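Local coordinates for RNA polymerase II subunit B1 CTD phosphatase RTR1 (Saccharomyces cerevisiae, PDB 5C2Y), which removes phosphate from the C-terminal heptapeptide repeats of RNA polymerase II subunit B1, regulating the polymerase as its phosphorylation pattern changes during transcription, at residues L42-C47 and N75-Y80; E14-P19 and L36-L41; F122-F127 and T161-L166. All blocks are in the same frame, centred on the assembly; numbering follows the deposited sequence.

Three contacts in a chain of helices and loops without strands illustrate how chemistry follows place in a fold. Interaction 1 is a surface contact between two loops, one of which carries a zinc ligand, and it relies on polar groups and charges at some distance. Interactions 2 and 3 are partly buried helix packings: the first is small and mostly aliphatic, away from the annotated sites, while the second is built on two phenylalanines beside the zinc-binding region. Segments 36-41 and 42-47 follow one another in sequence, tying interaction 2 to interaction 1. Tyr80 ties interaction 1 to interaction 3, packing on Cys124 and probably hydrogen-bonding Glu164. Interactions 2 and 3 do not touch.

Interaction 1 (L42-C47 and N75-Y80). With ZN (zinc ion), chain C.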
# COMPACT_ATOMS: atom_id res chain seq x y z
N LEU A 42 -4.28 -4.94 -6.76
CA LEU A 42 -4.64 -4.60 -5.39
C LEU A 42 -5.90 -3.76 -5.26
O LEU A 42 -6.29 -3.43 -4.14
CB LEU A 42 -3.48 -3.87 -4.72
CG LEU A 42 -2.29 -4.74 -4.32
CD1 LEU A 42 -1.43 -4.01 -3.33
CD2 LEU A 42 -2.76 -6.02 -3.73
N CYS A 43 -6.54 -3.42 -6.37
CA CYS A 43 -7.68 -2.50 -6.31
C CYS A 43 -8.96 -3.12 -5.77
O CYS A 43 -9.77 -2.44 -5.14
CB CYS A 43 -7.96 -1.89 -7.70
SG CYS A 43 -8.74 -3.00 -8.92
N ASP A 44 -9.17 -4.41 -6.01
CA ASP A 44 -10.39 -5.05 -5.54
C ASP A 44 -10.08 -6.22 -4.62
O ASP A 44 -10.99 -6.85 -4.10
CB ASP A 44 -11.22 -5.54 -6.71
CG ASP A 44 -12.71 -5.47 -6.42
OD1 ASP A 44 -13.17 -4.41 -5.95
OD2 ASP A 44 -13.42 -6.47 -6.65
N SER A 45 -8.80 -6.50 -4.45
CA SER A 45 -8.36 -7.57 -3.59
C SER A 45 -7.28 -7.04 -2.66
O SER A 45 -6.87 -5.89 -2.77
CB SER A 45 -7.86 -8.77 -4.40
OG SER A 45 -6.76 -8.42 -5.24
N GLU A 46 -6.83 -7.88 -1.74
CA GLU A 46 -5.97 -7.40 -0.69
C GLU A 46 -4.62 -8.13 -0.69
O GLU A 46 -4.47 -9.18 -1.31
CB GLU A 46 -6.68 -7.57 0.66
CG GLU A 46 -7.16 -8.99 0.85
CD GLU A 46 -7.78 -9.25 2.23
OE1 GLU A 46 -9.03 -9.22 2.33
OE2 GLU A 46 -7.02 -9.48 3.20
N CYS A 47 -3.64 -7.53 -0.02
CA CYS A 47 -2.38 -8.20 0.22
C CYS A 47 -2.54 -9.41 1.10
O CYS A 47 -3.27 -9.37 2.09
CB CYS A 47 -1.39 -7.26 0.91
SG CYS A 47 -0.53 -6.21 -0.19
N ASN A 75 -13.90 0.90 -5.44
CA ASN A 75 -14.35 -0.47 -5.40
C ASN A 75 -14.86 -0.85 -4.02
O ASN A 75 -14.86 -2.03 -3.66
CB ASN A 75 -13.22 -1.42 -5.78
CG ASN A 75 -12.82 -1.29 -7.23
OD1 ASN A 75 -13.35 -1.99 -8.09
ND2 ASN A 75 -11.85 -0.43 -7.50
N LYS A 76 -15.25 0.16 -3.25
CA LYS A 76 -15.84 -0.06 -1.93
C LYS A 76 -14.95 -0.87 -0.98
O LYS A 76 -15.45 -1.79 -0.33
CB LYS A 76 -17.19 -0.77 -2.07
CG LYS A 76 -18.21 -0.04 -2.93
CD LYS A 76 -19.37 -0.98 -3.26
CE LYS A 76 -20.53 -0.26 -3.96
NZ LYS A 76 -21.61 -1.20 -4.42
N ARG A 77 -13.66 -0.55 -0.91
CA ARG A 77 -12.73 -1.25 -0.02
C ARG A 77 -11.95 -0.29 0.86
O ARG A 77 -11.64 0.81 0.43
CB ARG A 77 -11.76 -2.11 -0.81
CG ARG A 77 -12.44 -2.94 -1.86
CD ARG A 77 -11.52 -4.01 -2.38
NE ARG A 77 -11.22 -4.96 -1.32
CZ ARG A 77 -11.79 -6.16 -1.21
NH1 ARG A 77 -12.69 -6.55 -2.10
NH2 ARG A 77 -11.45 -6.96 -0.21
N CYS A 78 -11.66 -0.71 2.09
CA CYS A 78 -10.77 0.04 2.98
C CYS A 78 -9.49 0.45 2.25
O CYS A 78 -8.95 -0.30 1.44
CB CYS A 78 -10.43 -0.81 4.20
SG CYS A 78 -9.49 -0.01 5.51
N GLY A 79 -9.01 1.66 2.50
CA GLY A 79 -7.86 2.15 1.74
C GLY A 79 -6.61 1.32 1.91
O GLY A 79 -5.80 1.21 0.98
N TYR A 80 -6.43 0.74 3.10
CA TYR A 80 -5.22 0.00 3.45
C TYR A 80 -5.20 -1.33 2.71
O TYR A 80 -6.15 -2.09 2.81
CB TYR A 80 -5.16 -0.20 4.96
CG TYR A 80 -3.83 -0.65 5.56
CD1 TYR A 80 -2.64 -0.03 5.21
CD2 TYR A 80 -3.78 -1.65 6.51
CE1 TYR A 80 -1.44 -0.41 5.78
CE2 TYR A 80 -2.59 -2.05 7.08
CZ TYR A 80 -1.43 -1.42 6.71
OH TYR A 80 -0.25 -1.82 7.29
ZN ZN C . -9.64 -1.75 7.10
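Arg77 runs its side chain along the backbone of Cys43, Asp44 and Ser45, and this is where the two loops pack most closely. Its CG stands beside its own backbone N and the chain then bends at chi3 (66°), which carries CD to 3.6 Å from Cys43 O and turns one face of the guanidinium to the Asp44 carbonyl and to Ser45 N. Because Asp44 O lies over that face, it is badly placed to accept an N-H. Asn75 packs its CB against the same backbone, 3.7 Å from Cys43 O, while its ND2 is turned back to Glu71 O in helix 62-74. The chain leaves that helix through a Schellman motif with Lys76, at positive phi, as the C-prime residue. Two residues on, Cys78 SG binds zinc at 2.4 Å, and Cys83, Cys117 and His121 complete the site.

Toward solvent the contact is looser. The side chains of the exposed Asp44 and of Asn75 cross at about a right angle, their flat ends 61° apart, and the facing OD1 atoms of Asp44 and Asn75, 3.2 Å apart, are both acceptors. Asp44 OD1 is also 4.4 Å from Arg77 NH1, beyond a salt bridge. Glu46, which packs on Arg72 and Met6, makes a separate, equally loose approach to the guanidinium edge: its OE1 stays 4.2 Å from Arg77 NH2, with the two planes 62° apart.

Arg72 of helix 62-74 hydrogen-bonds Leu42 O and Ser45 O in one loop and Cys78 O in the other. The Arg77 charge, with two carboxylates and a carbonyl nearby, is likely to add to this a diffuse attraction that draws the loops together.

Interaction 2 (E14-P19 and L36-L41); sequences ETALIP and LEIIGL
Ala16 and Glu37 meet through their beta carbons, CB to CB at 3.6 Å, where the small alanine lets the two backbones approach to 5.4 Å between the Ala16 and Glu37 CA atoms. Beyond this point Glu37 bends. CG lies beside the backbone N, and a second turn at chi2 (-62°) folds the chain across Thr15 at about a right angle, with OE1 3.8 Å from Thr15 CG2. The same OE1 lies 3.6 Å from Thr15 O, another acceptor, so the carboxylate gains no bond there.

The two branches of Thr15 do different work. With CG2 anti to the backbone N and OG1 beside it (chi1 -42°), the hydroxyl hydrogen-bonds Asp11 O within its own helix, and the methyl meets Leu41 CD1 at 3.6 Å from Thr15 CG2. Two helices, 9-17 and 28-42, are joined here while running in roughly opposite directions, and a wider pi-type turn spans residues 14-17 of the first. Leu41 also packs on Asp11 and Ile12, so the contact extends back along helix 9-17.

Replacing Glu37 with alanine would keep CB against Ala16 but would probably leave Thr15 O and the Thr15 methyl without the folded CG and carboxylate that now pack against them. On the other flank the packing is more deeply buried: Ile38 brings CG1 to 4.2 Å from Ala16 CB, and both Ile38 and Leu17 continue onto Phe59.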
# COMPACT_ATOMS: atom_id res chain seq x y z
N GLU A 14 4.76 -12.29 -11.15
CA GLU A 14 4.25 -12.97 -12.34
C GLU A 14 3.35 -12.07 -13.18
O GLU A 14 3.45 -12.05 -14.41
CB GLU A 14 3.47 -14.24 -11.94
CG GLU A 14 4.36 -15.46 -11.62
CD GLU A 14 3.66 -16.50 -10.73
OE1 GLU A 14 2.48 -16.26 -10.35
OE2 GLU A 14 4.29 -17.54 -10.40
N THR A 15 2.46 -11.33 -12.52
CA THR A 15 1.45 -10.55 -13.22
C THR A 15 1.99 -9.23 -13.76
O THR A 15 1.42 -8.68 -14.70
CB THR A 15 0.24 -10.28 -12.28
OG1 THR A 15 -0.07 -11.46 -11.54
CG2 THR A 15 -0.98 -9.82 -13.07
N ALA A 16 3.09 -8.72 -13.21
CA ALA A 16 3.57 -7.38 -13.59
C ALA A 16 5.01 -7.32 -14.05
O ALA A 16 5.37 -6.49 -14.88
CB ALA A 16 3.38 -6.41 -12.43
N LEU A 17 5.86 -8.17 -13.49
CA LEU A 17 7.29 -7.98 -13.62
C LEU A 17 7.91 -8.82 -14.72
O LEU A 17 8.96 -8.45 -15.25
CB LEU A 17 7.97 -8.29 -12.29
CG LEU A 17 7.56 -7.41 -11.13
CD1 LEU A 17 8.38 -7.76 -9.90
CD2 LEU A 17 7.71 -5.95 -11.52
N ILE A 18 7.28 -9.94 -15.05
CA ILE A 18 7.81 -10.86 -16.05
C ILE A 18 8.33 -10.20 -17.35
O ILE A 18 9.46 -10.47 -17.77
CB ILE A 18 6.75 -11.92 -16.44
CG1 ILE A 18 6.59 -12.97 -15.34
CG2 ILE A 18 7.12 -12.61 -17.75
CD1 ILE A 18 5.53 -14.01 -15.67
N PRO A 19 7.53 -9.32 -17.97
CA PRO A 19 7.99 -8.89 -19.30
C PRO A 19 9.16 -7.90 -19.33
O PRO A 19 9.43 -7.36 -20.40
CB PRO A 19 6.74 -8.22 -19.89
CG PRO A 19 5.59 -8.68 -19.02
CD PRO A 19 6.19 -8.79 -17.67
N LEU A 36 0.30 0.16 -13.21
CA LEU A 36 -1.14 -0.14 -13.31
C LEU A 36 -1.39 -1.63 -13.19
O LEU A 36 -2.51 -2.07 -12.91
CB LEU A 36 -1.75 0.38 -14.61
CG LEU A 36 -1.67 1.89 -14.83
CD1 LEU A 36 -2.22 2.23 -16.19
CD2 LEU A 36 -2.39 2.68 -13.73
N GLU A 37 -0.35 -2.42 -13.40
CA GLU A 37 -0.50 -3.86 -13.23
C GLU A 37 -0.59 -4.25 -11.77
O GLU A 37 -1.40 -5.09 -11.41
CB GLU A 37 0.64 -4.61 -13.92
CG GLU A 37 0.38 -4.85 -15.40
CD GLU A 37 -0.85 -5.72 -15.64
OE1 GLU A 37 -1.32 -6.38 -14.69
OE2 GLU A 37 -1.37 -5.73 -16.77
N ILE A 38 0.25 -3.64 -10.93
CA ILE A 38 0.16 -3.86 -9.48
C ILE A 38 -1.17 -3.34 -8.92
O ILE A 38 -1.87 -4.07 -8.22
CB ILE A 38 1.32 -3.17 -8.75
CG1 ILE A 38 2.65 -3.82 -9.15
CG2 ILE A 38 1.14 -3.30 -7.27
CD1 ILE A 38 3.83 -2.99 -8.81
N ILE A 39 -1.50 -2.10 -9.24
CA ILE A 39 -2.76 -1.50 -8.80
C ILE A 39 -3.97 -2.28 -9.32
O ILE A 39 -4.99 -2.37 -8.64
CB ILE A 39 -2.85 -0.04 -9.23
CG1 ILE A 39 -1.76 0.76 -8.52
CG2 ILE A 39 -4.21 0.53 -8.90
CD1 ILE A 39 -1.85 2.22 -8.74
N GLY A 40 -3.85 -2.85 -10.51
CA GLY A 40 -4.88 -3.74 -11.00
C GLY A 40 -5.03 -4.91 -10.05
O GLY A 40 -6.12 -5.41 -9.79
N LEU A 41 -3.91 -5.36 -9.49
CA LEU A 41 -3.90 -6.51 -8.60
C LEU A 41 -4.47 -6.17 -7.21
O LEU A 41 -5.09 -7.02 -6.55
CB LEU A 41 -2.48 -7.03 -8.47
CG LEU A 41 -2.20 -8.53 -8.50
CD1 LEU A 41 -2.48 -9.09 -9.86
CD2 LEU A 41 -0.75 -8.76 -8.15

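Interaction 3 (F122-F127 and T161-L166); sequences FRCSQF and TLFEEL
The first turn of helix 163-170 docks on helix 119-129, which carries the zinc ligand His121 within the predicted RTR1-type zinc finger, through Phe163 against Phe127 and Cys124. Phe163 CA sits over one face of the Phe127 ring, 3.8 Å from its centroid and 25° off the normal, a CH-pi contact. The rings themselves meet obliquely, with planes at 36° and centroids 5.2 Å apart. Phe127 CG is anti to its backbone N (chi1 -171°), which reaches the ring out across the start of the other helix: Thr161 O meets its edge, and Leu166 CD1 touches Phe127 CZ at 3.5 Å.

Phe163 in turn receives Cys124 SG at its ring edge, a sulfur-aromatic contact 5.2 Å from the centroid. Arg123 NH1 also comes to that ring's edge, 3.9 Å from Phe163 CZ, rather than over its face. Glu164 bends toward Cys124 SG, but its OE1 is hydrogen-bonded to Tyr80 OH.

No strand takes part. Helix 163-170 and its N-cap residue Leu162 also meet helix 50-56: Glu165 forms a salt bridge with Lys54, and Leu162 packs on Glu50 and Lys54.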
# COMPACT_ATOMS: atom_id res chain seq x y z
N PHE A 122 -6.60 3.76 8.96
CA PHE A 122 -6.17 5.07 8.47
C PHE A 122 -4.71 5.33 8.84
O PHE A 122 -3.92 5.78 8.01
CB PHE A 122 -7.04 6.20 9.03
CG PHE A 122 -6.38 7.55 8.98
CD1 PHE A 122 -6.18 8.19 7.78
CD2 PHE A 122 -5.91 8.15 10.13
CE1 PHE A 122 -5.54 9.43 7.72
CE2 PHE A 122 -5.27 9.39 10.08
CZ PHE A 122 -5.08 10.03 8.88
N ARG A 123 -4.37 5.07 10.10
CA ARG A 123 -3.01 5.24 10.61
C ARG A 123 -2.00 4.33 9.96
O ARG A 123 -0.92 4.77 9.57
CB ARG A 123 -2.98 4.98 12.10
CG ARG A 123 -3.94 5.80 12.90
CD ARG A 123 -3.85 5.34 14.33
NE ARG A 123 -3.96 6.45 15.25
CZ ARG A 123 -3.37 6.52 16.43
NH1 ARG A 123 -2.62 5.51 16.87
NH2 ARG A 123 -3.54 7.60 17.19
N CYS A 124 -2.32 3.05 9.88
CA CYS A 124 -1.47 2.10 9.19
C CYS A 124 -1.20 2.55 7.74
O CYS A 124 -0.07 2.51 7.26
CB CYS A 124 -2.10 0.70 9.21
SG CYS A 124 -2.03 -0.08 10.83
N SER A 125 -2.25 2.99 7.06
CA SER A 125 -2.12 3.39 5.67
C SER A 125 -1.25 4.62 5.52
O SER A 125 -0.50 4.74 4.55
CB SER A 125 -3.49 3.66 5.06
OG SER A 125 -3.39 3.98 3.68
N GLN A 126 -1.34 5.54 6.47
CA GLN A 126 -0.63 6.80 6.35
C GLN A 126 0.82 6.68 6.82
O GLN A 126 1.72 7.28 6.23
CB GLN A 126 -1.39 7.89 7.12
CG GLN A 126 -0.64 9.19 7.31
CD GLN A 126 -1.57 10.36 7.55
OE1 GLN A 126 -1.74 10.82 8.68
NE2 GLN A 126 -2.17 10.86 6.47
N PHE A 127 1.02 5.90 7.88
CA PHE A 127 2.34 5.52 8.38
C PHE A 127 3.16 4.88 7.27
O PHE A 127 4.35 5.17 7.09
CB PHE A 127 2.15 4.57 9.55
CG PHE A 127 3.40 4.25 10.31
CD1 PHE A 127 4.21 3.18 9.93
CD2 PHE A 127 3.76 5.00 11.43
CE1 PHE A 127 5.37 2.87 10.65
CE2 PHE A 127 4.90 4.70 12.15
CZ PHE A 127 5.70 3.63 11.77
N THR A 161 8.64 0.17 7.16
CA THR A 161 8.24 -0.40 8.44
C THR A 161 6.74 -0.20 8.63
O THR A 161 6.24 0.91 8.51
CB THR A 161 8.98 0.28 9.63
OG1 THR A 161 10.38 -0.02 9.59
CG2 THR A 161 8.41 -0.20 10.93
N LEU A 162 6.01 -1.27 8.92
CA LEU A 162 4.58 -1.13 9.09
C LEU A 162 4.26 -0.62 10.48
O LEU A 162 5.01 -0.89 11.42
CB LEU A 162 3.85 -2.46 8.84
CG LEU A 162 4.08 -3.10 7.48
CD1 LEU A 162 2.98 -4.09 7.21
CD2 LEU A 162 4.15 -2.05 6.39
N PHE A 163 3.16 0.10 10.62
CA PHE A 163 2.80 0.68 11.90
C PHE A 163 2.64 -0.45 12.89
O PHE A 163 3.13 -0.38 14.02
CB PHE A 163 1.52 1.51 11.79
CG PHE A 163 1.11 2.16 13.08
CD1 PHE A 163 2.04 2.66 13.95
CD2 PHE A 163 -0.24 2.30 13.39
CE1 PHE A 163 1.63 3.27 15.13
CE2 PHE A 163 -0.64 2.91 14.56
CZ PHE A 163 0.29 3.40 15.42
N GLU A 164 2.00 -1.52 12.44
CA GLU A 164 1.69 -2.61 13.35
C GLU A 164 2.95 -3.40 13.71
O GLU A 164 2.92 -4.20 14.63
CB GLU A 164 0.59 -3.51 12.77
CG GLU A 164 0.83 -4.02 11.37
CD GLU A 164 0.43 -3.05 10.27
OE1 GLU A 164 -0.46 -3.40 9.45
OE2 GLU A 164 1.03 -1.96 10.19
N GLU A 165 4.06 -3.16 13.02
CA GLU A 165 5.34 -3.72 13.44
C GLU A 165 5.86 -2.97 14.65
O GLU A 165 6.50 -3.56 15.52
CB GLU A 165 6.38 -3.67 12.33
CG GLU A 165 6.06 -4.51 11.12
CD GLU A 165 7.16 -4.48 10.05
OE1 GLU A 165 7.99 -3.56 10.06
OE2 GLU A 165 7.18 -5.38 9.18
N LEU A 166 5.62 -1.67 14.71
CA LEU A 166 6.08 -0.91 15.87
C LEU A 166 5.21 -1.19 17.10
O LEU A 166 5.72 -1.37 18.19
CB LEU A 166 6.10 0.60 15.56
CG LEU A 166 7.23 1.11 14.65
CD1 LEU A 166 7.30 2.61 14.74
CD2 LEU A 166 8.59 0.48 14.93